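Local atomic coordinates of GDNF family receptor alpha-3 (Homo sapiens, PDB entry 2GH0), a protein that acts as a cell-surface receptor for artemin, a growth factor supporting peripheral neurons, whose binding leads to autophosphorylation and activation of RET. Residues Lys24-Arg27 with Leu28-Tyr32; Arg48-Leu51 with Thr52-Lys56; Asn97-Glu100 with Leu101-Leu104; Arg169-Gly172 with Asn173-Glu177; Ala194-Ala197 with Lys198-His202. All blocks are in the same frame, centred on the assembly; numbering follows the deposited sequence.

Contact 1 of 5, residues Lys24-Arg27 with Leu28-Tyr32; sequences KCDR and LRKAY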
# COMPACT_ATOMS: atom_id res chain seq x y z
N LYS C 24 -27.85 -13.30 -5.19
CA LYS C 24 -27.85 -14.69 -4.71
C LYS C 24 -27.58 -15.66 -5.84
O LYS C 24 -26.74 -16.56 -5.72
CB LYS C 24 -29.17 -15.06 -4.00
CG LYS C 24 -29.41 -16.56 -3.87
CD LYS C 24 -30.68 -16.84 -3.07
CE LYS C 24 -31.96 -16.48 -3.85
NZ LYS C 24 -33.12 -16.32 -2.89
N CYS C 25 -28.28 -15.50 -6.95
CA CYS C 25 -28.12 -16.41 -8.08
C CYS C 25 -26.74 -16.25 -8.75
O CYS C 25 -26.13 -17.24 -9.20
CB CYS C 25 -29.21 -16.14 -9.13
SG CYS C 25 -29.33 -17.34 -10.41
N ASP C 26 -26.28 -15.00 -8.90
CA ASP C 26 -24.94 -14.76 -9.43
C ASP C 26 -23.89 -15.56 -8.65
O ASP C 26 -23.00 -16.19 -9.24
CB ASP C 26 -24.62 -13.25 -9.34
CG ASP C 26 -23.22 -12.91 -9.89
OD1 ASP C 26 -22.91 -13.38 -11.00
OD2 ASP C 26 -22.44 -12.26 -9.18
N ARG C 27 -23.96 -15.52 -7.32
CA ARG C 27 -22.88 -16.14 -6.53
C ARG C 27 -22.93 -17.66 -6.75
O ARG C 27 -21.87 -18.30 -6.84
CB ARG C 27 -22.97 -15.78 -5.06
CG ARG C 27 -22.52 -14.30 -4.79
CD ARG C 27 -21.52 -14.15 -3.69
NE ARG C 27 -21.43 -12.74 -3.28
CZ ARG C 27 -20.63 -12.28 -2.34
NH1 ARG C 27 -19.83 -13.12 -1.68
NH2 ARG C 27 -20.63 -10.99 -2.05
N LEU C 28 -24.14 -18.21 -6.80
CA LEU C 28 -24.32 -19.69 -6.94
C LEU C 28 -23.91 -20.18 -8.34
O LEU C 28 -23.37 -21.30 -8.50
CB LEU C 28 -25.76 -20.09 -6.65
CG LEU C 28 -26.16 -19.83 -5.18
CD1 LEU C 28 -27.69 -19.94 -5.17
CD2 LEU C 28 -25.60 -20.87 -4.26
N ARG C 29 -24.21 -19.38 -9.35
CA ARG C 29 -23.85 -19.72 -10.75
C ARG C 29 -22.34 -19.62 -10.89
O ARG C 29 -21.71 -20.49 -11.48
CB ARG C 29 -24.52 -18.75 -11.74
CG ARG C 29 -24.13 -19.04 -13.20
CD ARG C 29 -25.02 -18.20 -14.19
NE ARG C 29 -24.49 -18.25 -15.55
CZ ARG C 29 -23.58 -17.41 -16.05
NH1 ARG C 29 -23.08 -16.41 -15.34
NH2 ARG C 29 -23.19 -17.56 -17.31
N LYS C 30 -21.75 -18.56 -10.33
CA LYS C 30 -20.30 -18.38 -10.37
C LYS C 30 -19.59 -19.56 -9.68
O LYS C 30 -18.51 -19.98 -10.12
CB LYS C 30 -19.88 -17.05 -9.69
CG LYS C 30 -19.86 -15.86 -10.69
CD LYS C 30 -18.82 -14.78 -10.30
CE LYS C 30 -18.32 -13.88 -11.48
NZ LYS C 30 -17.99 -12.35 -10.87
N ALA C 31 -20.15 -20.00 -8.56
CA ALA C 31 -19.61 -21.12 -7.81
C ALA C 31 -19.53 -22.42 -8.62
O ALA C 31 -18.49 -23.07 -8.62
CB ALA C 31 -20.42 -21.35 -6.52
N TYR C 32 -20.61 -22.82 -9.33
CA TYR C 32 -20.50 -24.04 -10.10
C TYR C 32 -19.72 -23.83 -11.39
O TYR C 32 -19.06 -24.75 -11.87
CB TYR C 32 -21.87 -24.73 -10.37
CG TYR C 32 -22.69 -24.24 -11.59
CD1 TYR C 32 -23.86 -23.50 -11.42
CD2 TYR C 32 -22.29 -24.56 -12.90
CE1 TYR C 32 -24.61 -23.08 -12.54
CE2 TYR C 32 -23.01 -24.17 -14.00
CZ TYR C 32 -24.18 -23.43 -13.82
OH TYR C 32 -24.92 -23.02 -14.93
O HOH W 1 -20.76 -12.05 -12.11
O HOH W 2 -22.85 -15.54 -12.40
O HOH W 3 -20.04 -12.37 -8.37

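Contact 2 of 5, residues Arg48-Leu51 with Thr52-Lys56; sequences RQLL and TFFEK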
# COMPACT_ATOMS: atom_id res chain seq x y z
N ARG C 48 -21.36 -31.27 -6.86
CA ARG C 48 -21.82 -30.74 -5.58
C ARG C 48 -22.24 -29.25 -5.73
O ARG C 48 -23.25 -28.82 -5.16
CB ARG C 48 -20.68 -30.83 -4.55
CG ARG C 48 -21.03 -30.26 -3.18
CD ARG C 48 -22.23 -31.03 -2.58
NE ARG C 48 -23.48 -30.25 -2.71
CZ ARG C 48 -24.67 -30.63 -2.25
NH1 ARG C 48 -24.83 -31.79 -1.61
NH2 ARG C 48 -25.69 -29.81 -2.38
N GLN C 49 -21.49 -28.50 -6.52
CA GLN C 49 -21.87 -27.06 -6.77
C GLN C 49 -23.13 -26.93 -7.62
O GLN C 49 -23.92 -25.98 -7.46
CB GLN C 49 -20.69 -26.28 -7.37
CG GLN C 49 -19.49 -26.16 -6.40
CD GLN C 49 -19.95 -25.49 -5.10
OE1 GLN C 49 -20.47 -24.38 -5.11
NE2 GLN C 49 -19.84 -26.19 -4.00
N LEU C 50 -23.34 -27.86 -8.55
CA LEU C 50 -24.62 -27.95 -9.30
C LEU C 50 -25.81 -28.23 -8.37
O LEU C 50 -26.87 -27.57 -8.47
CB LEU C 50 -24.53 -28.99 -10.46
CG LEU C 50 -23.70 -28.52 -11.68
CD1 LEU C 50 -23.45 -29.71 -12.54
CD2 LEU C 50 -24.46 -27.45 -12.51
N LEU C 51 -25.64 -29.19 -7.48
CA LEU C 51 -26.71 -29.55 -6.55
C LEU C 51 -27.08 -28.35 -5.69
O LEU C 51 -28.28 -28.05 -5.50
CB LEU C 51 -26.28 -30.71 -5.66
CG LEU C 51 -26.37 -32.11 -6.33
CD1 LEU C 51 -25.62 -33.07 -5.44
CD2 LEU C 51 -27.81 -32.57 -6.51
N THR C 52 -26.07 -27.66 -5.20
CA THR C 52 -26.30 -26.45 -4.36
C THR C 52 -27.00 -25.39 -5.16
O THR C 52 -27.92 -24.72 -4.65
CB THR C 52 -24.99 -25.91 -3.88
OG1 THR C 52 -24.40 -26.93 -3.06
CG2 THR C 52 -25.17 -24.63 -3.07
N PHE C 53 -26.61 -25.23 -6.42
CA PHE C 53 -27.20 -24.17 -7.23
C PHE C 53 -28.71 -24.38 -7.33
O PHE C 53 -29.46 -23.46 -7.16
CB PHE C 53 -26.61 -24.11 -8.68
CG PHE C 53 -27.32 -23.08 -9.55
CD1 PHE C 53 -26.99 -21.75 -9.44
CD2 PHE C 53 -28.38 -23.47 -10.41
CE1 PHE C 53 -27.64 -20.76 -10.19
CE2 PHE C 53 -29.07 -22.51 -11.18
CZ PHE C 53 -28.69 -21.13 -11.05
N PHE C 54 -29.17 -25.57 -7.71
CA PHE C 54 -30.61 -25.77 -7.87
C PHE C 54 -31.34 -25.80 -6.51
O PHE C 54 -32.52 -25.50 -6.42
CB PHE C 54 -30.87 -27.03 -8.74
CG PHE C 54 -30.47 -26.82 -10.13
CD1 PHE C 54 -29.25 -27.29 -10.60
CD2 PHE C 54 -31.28 -26.03 -10.94
CE1 PHE C 54 -28.87 -27.00 -11.91
CE2 PHE C 54 -30.92 -25.73 -12.23
CZ PHE C 54 -29.72 -26.18 -12.73
N GLU C 55 -30.64 -26.21 -5.48
CA GLU C 55 -31.18 -26.17 -4.16
C GLU C 55 -31.43 -24.75 -3.62
O GLU C 55 -32.45 -24.51 -2.94
CB GLU C 55 -30.23 -26.90 -3.24
CG GLU C 55 -30.71 -26.98 -1.90
CD GLU C 55 -29.88 -27.95 -1.09
OE1 GLU C 55 -28.83 -28.45 -1.61
OE2 GLU C 55 -30.30 -28.22 0.07
N LYS C 56 -30.49 -23.84 -3.89
CA LYS C 56 -30.46 -22.52 -3.25
C LYS C 56 -31.00 -21.38 -4.12
O LYS C 56 -31.55 -20.42 -3.58
CB LYS C 56 -29.05 -22.21 -2.71
CG LYS C 56 -28.56 -23.20 -1.62
CD LYS C 56 -29.51 -23.28 -0.45
CE LYS C 56 -29.14 -24.43 0.55
NZ LYS C 56 -29.77 -24.09 1.87

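Contact 3 of 5, residues Asn97-Glu100 with Leu101-Leu104; sequences NCLE and LRRL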
# COMPACT_ATOMS: atom_id res chain seq x y z
N ASN C 97 -24.43 -48.30 -19.08
CA ASN C 97 -25.78 -48.84 -19.24
C ASN C 97 -26.73 -48.10 -18.29
O ASN C 97 -26.36 -47.72 -17.15
CB ASN C 97 -25.78 -50.35 -18.99
CG ASN C 97 -27.14 -50.94 -19.15
OD1 ASN C 97 -27.90 -50.96 -18.20
ND2 ASN C 97 -27.45 -51.45 -20.36
N CYS C 98 -27.94 -47.80 -18.74
CA CYS C 98 -28.81 -46.98 -17.86
C CYS C 98 -29.13 -47.63 -16.50
O CYS C 98 -29.27 -46.89 -15.50
CB CYS C 98 -30.13 -46.69 -18.53
SG CYS C 98 -29.95 -45.59 -19.98
N LEU C 99 -29.30 -48.96 -16.52
CA LEU C 99 -29.61 -49.78 -15.32
C LEU C 99 -28.46 -49.84 -14.33
O LEU C 99 -28.69 -49.79 -13.12
CB LEU C 99 -30.06 -51.21 -15.69
CG LEU C 99 -31.34 -51.25 -16.54
CD1 LEU C 99 -31.57 -52.67 -16.98
CD2 LEU C 99 -32.54 -50.62 -15.79
N GLU C 100 -27.23 -49.96 -14.82
CA GLU C 100 -26.01 -49.67 -13.98
C GLU C 100 -25.92 -48.29 -13.36
O GLU C 100 -25.55 -48.13 -12.20
CB GLU C 100 -24.78 -49.92 -14.83
CG GLU C 100 -24.69 -51.40 -15.08
CD GLU C 100 -24.97 -52.16 -13.79
OE1 GLU C 100 -24.25 -51.76 -12.78
OE2 GLU C 100 -25.85 -53.14 -13.78
N LEU C 101 -26.17 -47.27 -14.16
CA LEU C 101 -26.25 -45.90 -13.64
C LEU C 101 -27.28 -45.72 -12.49
O LEU C 101 -26.97 -45.09 -11.45
CB LEU C 101 -26.60 -44.98 -14.81
CG LEU C 101 -26.37 -43.48 -14.63
CD1 LEU C 101 -24.89 -43.15 -14.18
CD2 LEU C 101 -26.81 -42.67 -15.90
N ARG C 102 -28.53 -46.18 -12.69
CA ARG C 102 -29.52 -46.16 -11.61
C ARG C 102 -29.05 -46.90 -10.36
O ARG C 102 -29.36 -46.49 -9.25
CB ARG C 102 -30.83 -46.82 -12.06
CG ARG C 102 -32.01 -46.44 -11.14
CD ARG C 102 -33.37 -47.02 -11.62
NE ARG C 102 -33.26 -48.48 -11.82
CZ ARG C 102 -34.21 -49.22 -12.39
NH1 ARG C 102 -35.34 -48.66 -12.74
NH2 ARG C 102 -34.04 -50.54 -12.56
N ARG C 103 -28.32 -47.98 -10.55
CA ARG C 103 -27.78 -48.75 -9.42
C ARG C 103 -26.76 -47.93 -8.61
O ARG C 103 -26.61 -48.15 -7.30
CB ARG C 103 -27.11 -49.99 -9.91
CG ARG C 103 -26.73 -50.95 -8.69
CD ARG C 103 -26.44 -52.29 -9.23
NE ARG C 103 -25.07 -52.71 -8.90
CZ ARG C 103 -23.99 -52.24 -9.53
NH1 ARG C 103 -24.11 -51.30 -10.53
NH2 ARG C 103 -22.79 -52.71 -9.14
N LEU C 104 -26.06 -47.04 -9.40
CA LEU C 104 -25.05 -46.18 -8.77
C LEU C 104 -25.86 -45.12 -8.04
O LEU C 104 -25.54 -44.78 -6.90
CB LEU C 104 -24.07 -45.57 -9.79
CG LEU C 104 -23.07 -44.48 -9.28
CD1 LEU C 104 -22.10 -44.98 -8.20
CD2 LEU C 104 -22.30 -43.82 -10.43
O HOH W 4 -31.03 -50.33 -11.71

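Contact 4 of 5, residues Arg169-Gly172 with Asn173-Glu177; sequences RGSG and NLQEE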
# COMPACT_ATOMS: atom_id res chain seq x y z
N ARG C 169 -27.87 -50.02 -24.94
CA ARG C 169 -27.05 -50.98 -25.67
C ARG C 169 -26.33 -51.81 -24.61
O ARG C 169 -25.86 -51.26 -23.61
CB ARG C 169 -26.08 -50.31 -26.67
CG ARG C 169 -25.69 -51.26 -27.84
CD ARG C 169 -24.37 -50.89 -28.53
NE ARG C 169 -23.70 -52.07 -29.09
CZ ARG C 169 -22.40 -52.13 -29.40
NH1 ARG C 169 -21.63 -51.06 -29.20
NH2 ARG C 169 -21.88 -53.25 -29.91
N GLY C 170 -26.33 -53.13 -24.81
CA GLY C 170 -25.73 -54.11 -23.86
C GLY C 170 -26.55 -54.33 -22.58
O GLY C 170 -25.93 -54.77 -21.50
N SER C 171 -27.95 -53.97 -22.71
CA SER C 171 -28.92 -54.27 -21.64
C SER C 171 -29.31 -55.74 -21.61
O SER C 171 -29.94 -56.17 -20.65
CB SER C 171 -30.20 -53.47 -21.81
OG SER C 171 -29.91 -52.11 -21.88
N GLY C 172 -28.96 -56.49 -22.66
CA GLY C 172 -29.22 -57.93 -22.75
C GLY C 172 -30.71 -58.21 -22.64
O GLY C 172 -31.45 -57.51 -23.49
N ASN C 173 -31.10 -59.46 -21.69
CA ASN C 173 -32.52 -59.79 -21.44
C ASN C 173 -33.35 -58.73 -20.69
O ASN C 173 -34.54 -58.99 -20.37
CB ASN C 173 -32.63 -61.17 -20.72
CG ASN C 173 -32.50 -62.39 -21.69
OD1 ASN C 173 -32.85 -63.53 -21.33
ND2 ASN C 173 -32.04 -62.06 -22.86
N LEU C 174 -32.72 -57.59 -20.42
CA LEU C 174 -33.34 -56.54 -19.66
C LEU C 174 -33.51 -55.29 -20.50
O LEU C 174 -33.74 -54.19 -19.97
CB LEU C 174 -32.45 -56.15 -18.49
CG LEU C 174 -32.48 -57.09 -17.15
CD1 LEU C 174 -31.86 -56.37 -15.97
CD2 LEU C 174 -33.92 -57.40 -16.76
N GLN C 175 -33.40 -55.46 -21.82
CA GLN C 175 -33.60 -54.36 -22.75
C GLN C 175 -34.84 -53.51 -22.43
O GLN C 175 -34.76 -52.27 -22.37
CB GLN C 175 -33.68 -54.92 -24.18
CG GLN C 175 -33.80 -53.78 -25.22
CD GLN C 175 -32.46 -53.06 -25.45
OE1 GLN C 175 -31.39 -53.67 -25.29
NE2 GLN C 175 -32.52 -51.82 -25.90
N GLU C 176 -35.98 -54.15 -22.20
CA GLU C 176 -37.19 -53.33 -21.97
C GLU C 176 -37.13 -52.53 -20.66
O GLU C 176 -37.64 -51.44 -20.59
CB GLU C 176 -38.45 -54.16 -22.02
CG GLU C 176 -38.70 -54.75 -23.41
CD GLU C 176 -39.86 -55.75 -23.47
OE1 GLU C 176 -39.78 -56.89 -22.91
OE2 GLU C 176 -40.85 -55.38 -24.13
N GLU C 177 -36.60 -53.13 -19.60
CA GLU C 177 -36.52 -52.44 -18.33
C GLU C 177 -35.65 -51.24 -18.54
O GLU C 177 -35.91 -50.17 -17.99
CB GLU C 177 -35.93 -53.32 -17.24
CG GLU C 177 -36.22 -52.72 -15.88
CD GLU C 177 -35.54 -53.41 -14.71
OE1 GLU C 177 -35.08 -54.57 -14.83
OE2 GLU C 177 -35.48 -52.75 -13.65

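Contact 5 of 5, residues Ala194-Ala197 with Lys198-His202; sequences AIAA and KMRFH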
# COMPACT_ATOMS: atom_id res chain seq x y z
N ALA C 194 -44.37 -29.78 -19.72
CA ALA C 194 -43.96 -28.89 -18.64
C ALA C 194 -42.81 -27.99 -19.09
O ALA C 194 -42.80 -26.76 -18.87
CB ALA C 194 -43.53 -29.74 -17.40
N ILE C 195 -41.81 -28.60 -19.71
CA ILE C 195 -40.68 -27.84 -20.26
C ILE C 195 -41.12 -26.86 -21.35
O ILE C 195 -40.73 -25.68 -21.36
CB ILE C 195 -39.47 -28.80 -20.77
CG1 ILE C 195 -38.78 -29.45 -19.54
CG2 ILE C 195 -38.48 -27.98 -21.58
CD1 ILE C 195 -37.66 -30.50 -19.94
N ALA C 196 -41.88 -27.34 -22.30
CA ALA C 196 -42.38 -26.50 -23.41
C ALA C 196 -43.15 -25.28 -22.94
O ALA C 196 -42.96 -24.14 -23.43
CB ALA C 196 -43.27 -27.34 -24.29
N ALA C 197 -44.04 -25.49 -21.96
CA ALA C 197 -44.86 -24.34 -21.45
C ALA C 197 -43.95 -23.28 -20.78
O ALA C 197 -44.17 -22.07 -20.92
CB ALA C 197 -45.93 -24.84 -20.44
N LYS C 198 -42.96 -23.76 -20.03
CA LYS C 198 -42.04 -22.87 -19.32
C LYS C 198 -41.23 -22.13 -20.33
O LYS C 198 -41.00 -20.93 -20.19
CB LYS C 198 -41.09 -23.70 -18.43
CG LYS C 198 -40.20 -22.85 -17.45
CD LYS C 198 -41.05 -21.81 -16.66
CE LYS C 198 -41.95 -22.43 -15.62
NZ LYS C 198 -42.64 -21.28 -14.81
N MET C 199 -40.77 -22.83 -21.37
CA MET C 199 -40.08 -22.09 -22.45
C MET C 199 -40.91 -21.01 -23.14
O MET C 199 -40.38 -19.92 -23.48
CB MET C 199 -39.45 -23.09 -23.47
CG MET C 199 -38.20 -23.79 -22.85
SD MET C 199 -37.52 -24.78 -24.19
CE MET C 199 -36.19 -25.61 -23.31
N ARG C 200 -42.18 -21.30 -23.46
CA ARG C 200 -43.09 -20.29 -24.00
C ARG C 200 -43.20 -19.10 -23.06
O ARG C 200 -43.12 -17.93 -23.46
CB ARG C 200 -44.50 -20.85 -24.29
CG ARG C 200 -44.71 -21.91 -25.50
CD ARG C 200 -46.24 -22.61 -25.33
NE ARG C 200 -46.08 -24.10 -25.40
CZ ARG C 200 -46.75 -24.94 -24.66
NH1 ARG C 200 -47.58 -24.49 -23.78
NH2 ARG C 200 -46.58 -26.26 -24.77
N PHE C 201 -43.32 -19.40 -21.77
CA PHE C 201 -43.43 -18.29 -20.78
C PHE C 201 -42.19 -17.43 -20.85
O PHE C 201 -42.26 -16.22 -20.87
CB PHE C 201 -43.59 -18.84 -19.35
CG PHE C 201 -43.34 -17.79 -18.30
CD1 PHE C 201 -44.18 -16.67 -18.20
CD2 PHE C 201 -42.24 -17.93 -17.41
CE1 PHE C 201 -43.91 -15.66 -17.22
CE2 PHE C 201 -42.00 -16.99 -16.44
CZ PHE C 201 -42.82 -15.86 -16.36
N HIS C 202 -41.03 -18.09 -20.88
CA HIS C 202 -39.76 -17.34 -21.06
C HIS C 202 -39.67 -16.44 -22.31
O HIS C 202 -39.23 -15.28 -22.21
CB HIS C 202 -38.58 -18.34 -20.98
CG HIS C 202 -38.40 -18.88 -19.60
ND1 HIS C 202 -37.81 -20.08 -19.35
CD2 HIS C 202 -38.77 -18.38 -18.40
CE1 HIS C 202 -37.79 -20.31 -18.04
NE2 HIS C 202 -38.38 -19.30 -17.44

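Contact 1 of 5, residues Lys24-Arg27 with Leu28-Tyr32
On helix 23-35, in the first of the two GDNF/GAS1 domains of this receptor fragment, D26 and K30 stand one turn apart and run side by side, pointing the same way. Their charged ends do not touch: D26 OD2 and K30 NZ are 4.8 Å apart, and water joins them. One water gives a hydrogen to D26 OD2 at 2.5 Å and accepts from K30 NZ at 3.2 Å; a second links D26 OD1 to the same amine, its bond to K30 weak. A third, 2.6 Å from D26 OD1, lies in the guanidinium plane of R29 and accepts from R29 NH1. With CG anti to the backbone N (chi1 180°), the short D26 carboxylate reaches this water layer.

This face of the helix meets the chain of another protein in the assembly, consistent with a ligand-binding face of an artemin receptor. The main partner of the buried R29, through NH2, is an acidic side chain of that other protein. Elsewhere on the helix, L28 CD1 lies 4.0 Å from K24 CG, the lysine lending its aliphatic stem, and L28 packs on F53 of helix 43-56. C25, disulfide-bonded to C19, sends its carbonyl O to R29 N at 2.9 Å.

Contact 2 of 5, residues Arg48-Leu51 with Thr52-Lys56
T52 meets R48 one turn earlier on helix 43-56, and its hydroxyl works in both directions. T52 OG1 donates to R48 O at 3.1 Å and accepts from R48 NH2 at 3.2 Å, with OG1 17° out of the guanidinium plane. The backbone N of T52 also donates to R48 O, so that carbonyl is gripped by two donors arriving from opposite faces of its plane. Threonine suits the place because OG1, beside its own backbone N (chi1 -62°), is turned back toward the preceding turn. The two side chains cross at about a right angle.

F53 follows, its N bonded to Q49 O and its ring leading away from residues 48-51. At F54 the N donates to L50 O at 3.1 Å, and ring carbon CE1 comes within 4.5 Å of L50 CD2, a light apolar touch. F53 CD2 sits over the centre of the F54 ring, 3.6 Å above its plane, while F54 CD1 lies at the F53 edge.

E55 extends back toward R48, a residue almost two turns away. Its OE1 lies in the guanidinium plane and makes a long salt bridge of 3.5 Å with R48 NH2; the carboxylate and guanidinium planes are 40° apart. One nitrogen thus serves both T52 and E55.

The apolar side turns inward: F53 packs on L28 of helix 23-35, meets Y32 edge-to-face, and with F54 rests on helix 59-66, whereas L51 touches L110 and R114 of helix 109-121.

Contact 3 of 5, residues Asn97-Glu100 with Leu101-Leu104
N97 is joined to L101 at the first turn of helix 98-106, in the second GDNF/GAS1 domain of this fragment, and is the N-cap of that helix. Its backbone O accepts from L101 N at 3.0 Å. Its side chain takes a second helix-start N-H: L99 N donates to N97 OD1 at 3.0 Å, from above the carbonyl plane of the amide. Asparagine fits a cap because its short side chain can bend its oxygen back to an N-H that the first turn leaves without a carbonyl. The other amide end, ND2, bonds to S171 OG.

C98 carries the helix onward, its O accepting from R102 N at 3.0 Å. Its sulfur is tied to C166 in a disulfide, which fixes the helix start to the chain just beyond strand 162-164.

L99 and R102 lie side by side, pointing the same way. The leucine methyl CD2 sits over one face of the R102 guanidinium, with NH2 at 3.6 Å, so an apolar group shields one side of the charge. R102 reaches there with CG anti to the backbone N (chi1 -162°) and a bend at chi3; its strongest partner is E177, in a salt bridge from helix 175-186.

E100 and R103 also run alongside each other, but their charged ends approach too closely in the model, so the details of that ion pair are doubtful.

In the guanidinium plane of R102 a water accepts from NE at 2.9 Å and donates to L99 O at 2.8 Å.

Contact 4 of 5, residues Arg169-Gly172 with Asn173-Glu177
S171 meets Q175 where the chain folds into helix 175-186. The CB of S171 points toward the helix start, with Q175 CA 3.6 Å away, while the glutamine folds back so that its OE1 is 3.7 Å from S171 CB. A bend at chi2 (76°), after a CG anti to the backbone N, brings the amide oxygen back to the serine. No hydrogen bond joins the two: S171 OG has its partner in N97, the cap of helix 98-106, and Q175 NE2 bonds to E179 one turn further on. Serine is small enough to be buried here and still spare a hydroxyl for that neighbour.

The backbone supplies the bonds. L174 N donates to S171 O at 3.1 Å and Q175 N to G172 O at 3.3 Å, in both cases from above the carbonyl plane; the C=O...donor angle at G172 O is a strongly bent 110°. L174 CB is 3.3 Å from S171 O. Both glycines, G170 and G172, have positive phi, a conformation that the lack of a side chain makes easy.

Residues 171-174 form a type II' beta turn, with G172 at the i+1 position where glycine is common and N173 after it. A second turn, 172-175, close to type I, overlaps it and leads into the helix, whose N-cap position is L174.

Contact 5 of 5, residues Ala194-Ala197 with Lys198-His202
R200 leaves its backbone with CG beside the backbone N (chi1 -69°), then bends at chi3 (-129°), and this folds its guanidinium back over the preceding turn. One face of the group lies on the backbone around A196 and A197, with A197 CA 3.6 Å from the plane and offset toward the rim. NH2 comes to 3.5 Å from A196 CB, and NH1 to 3.7 Å from A197 CB. Alanine suits both positions, since a single methyl lets the flat cation settle close to the helix, where A197 CA and the A196 carbonyl group cover one face and the two methyls lie near its nitrogens. A long, weak ion pair with E193 lies at the same nitrogen, NH2.

M199 takes a different course: its chain is extended beyond CG, so the terminal methyl CE travels back along the helix to I195 CG2, 3.7 Å away. Isoleucine and methionine lie side by side, pointing the same way, and meet methyl against methyl.

All of this belongs to helix 189-205, the last helix of the modelled chain. Its regular i to i+4 ladder appears as M199 N to I195 O, R200 N to A196 O and F201 N to A197 O, each 2.9 Å. The A194 and I195 side chains pack on L139 of helix 135-143, and M199 touches T160.

Toward the C-terminal end, H202 ND1 is hydrogen-bonded to L67 O, a link from this helix to the chain just after helix 59-66.

Each contact joins adjoining residues, so none closes a loop of intervening chain; they follow in series, without nesting or crossing. Contact 1, on helix 23-35, packs against contact 2 on helix 43-56, the next helix, through A31 with Q49 and L28 with K56; both lie in the first GDNF/GAS1 domain of this chain. Contacts 3 and 4 lie in its second such domain, far apart in sequence yet touching: the R102 NH2 to E177 OE2 salt bridge, at 2.9 Å, ties helix 98-106 to helix 175-186. Contact 5, on helix 189-205, stands apart, its nearest atoms about 11 Å from contact 2 and about 20 Å from contact 4. Contacts 1 and 4 lie on opposite sides of the chain's centre.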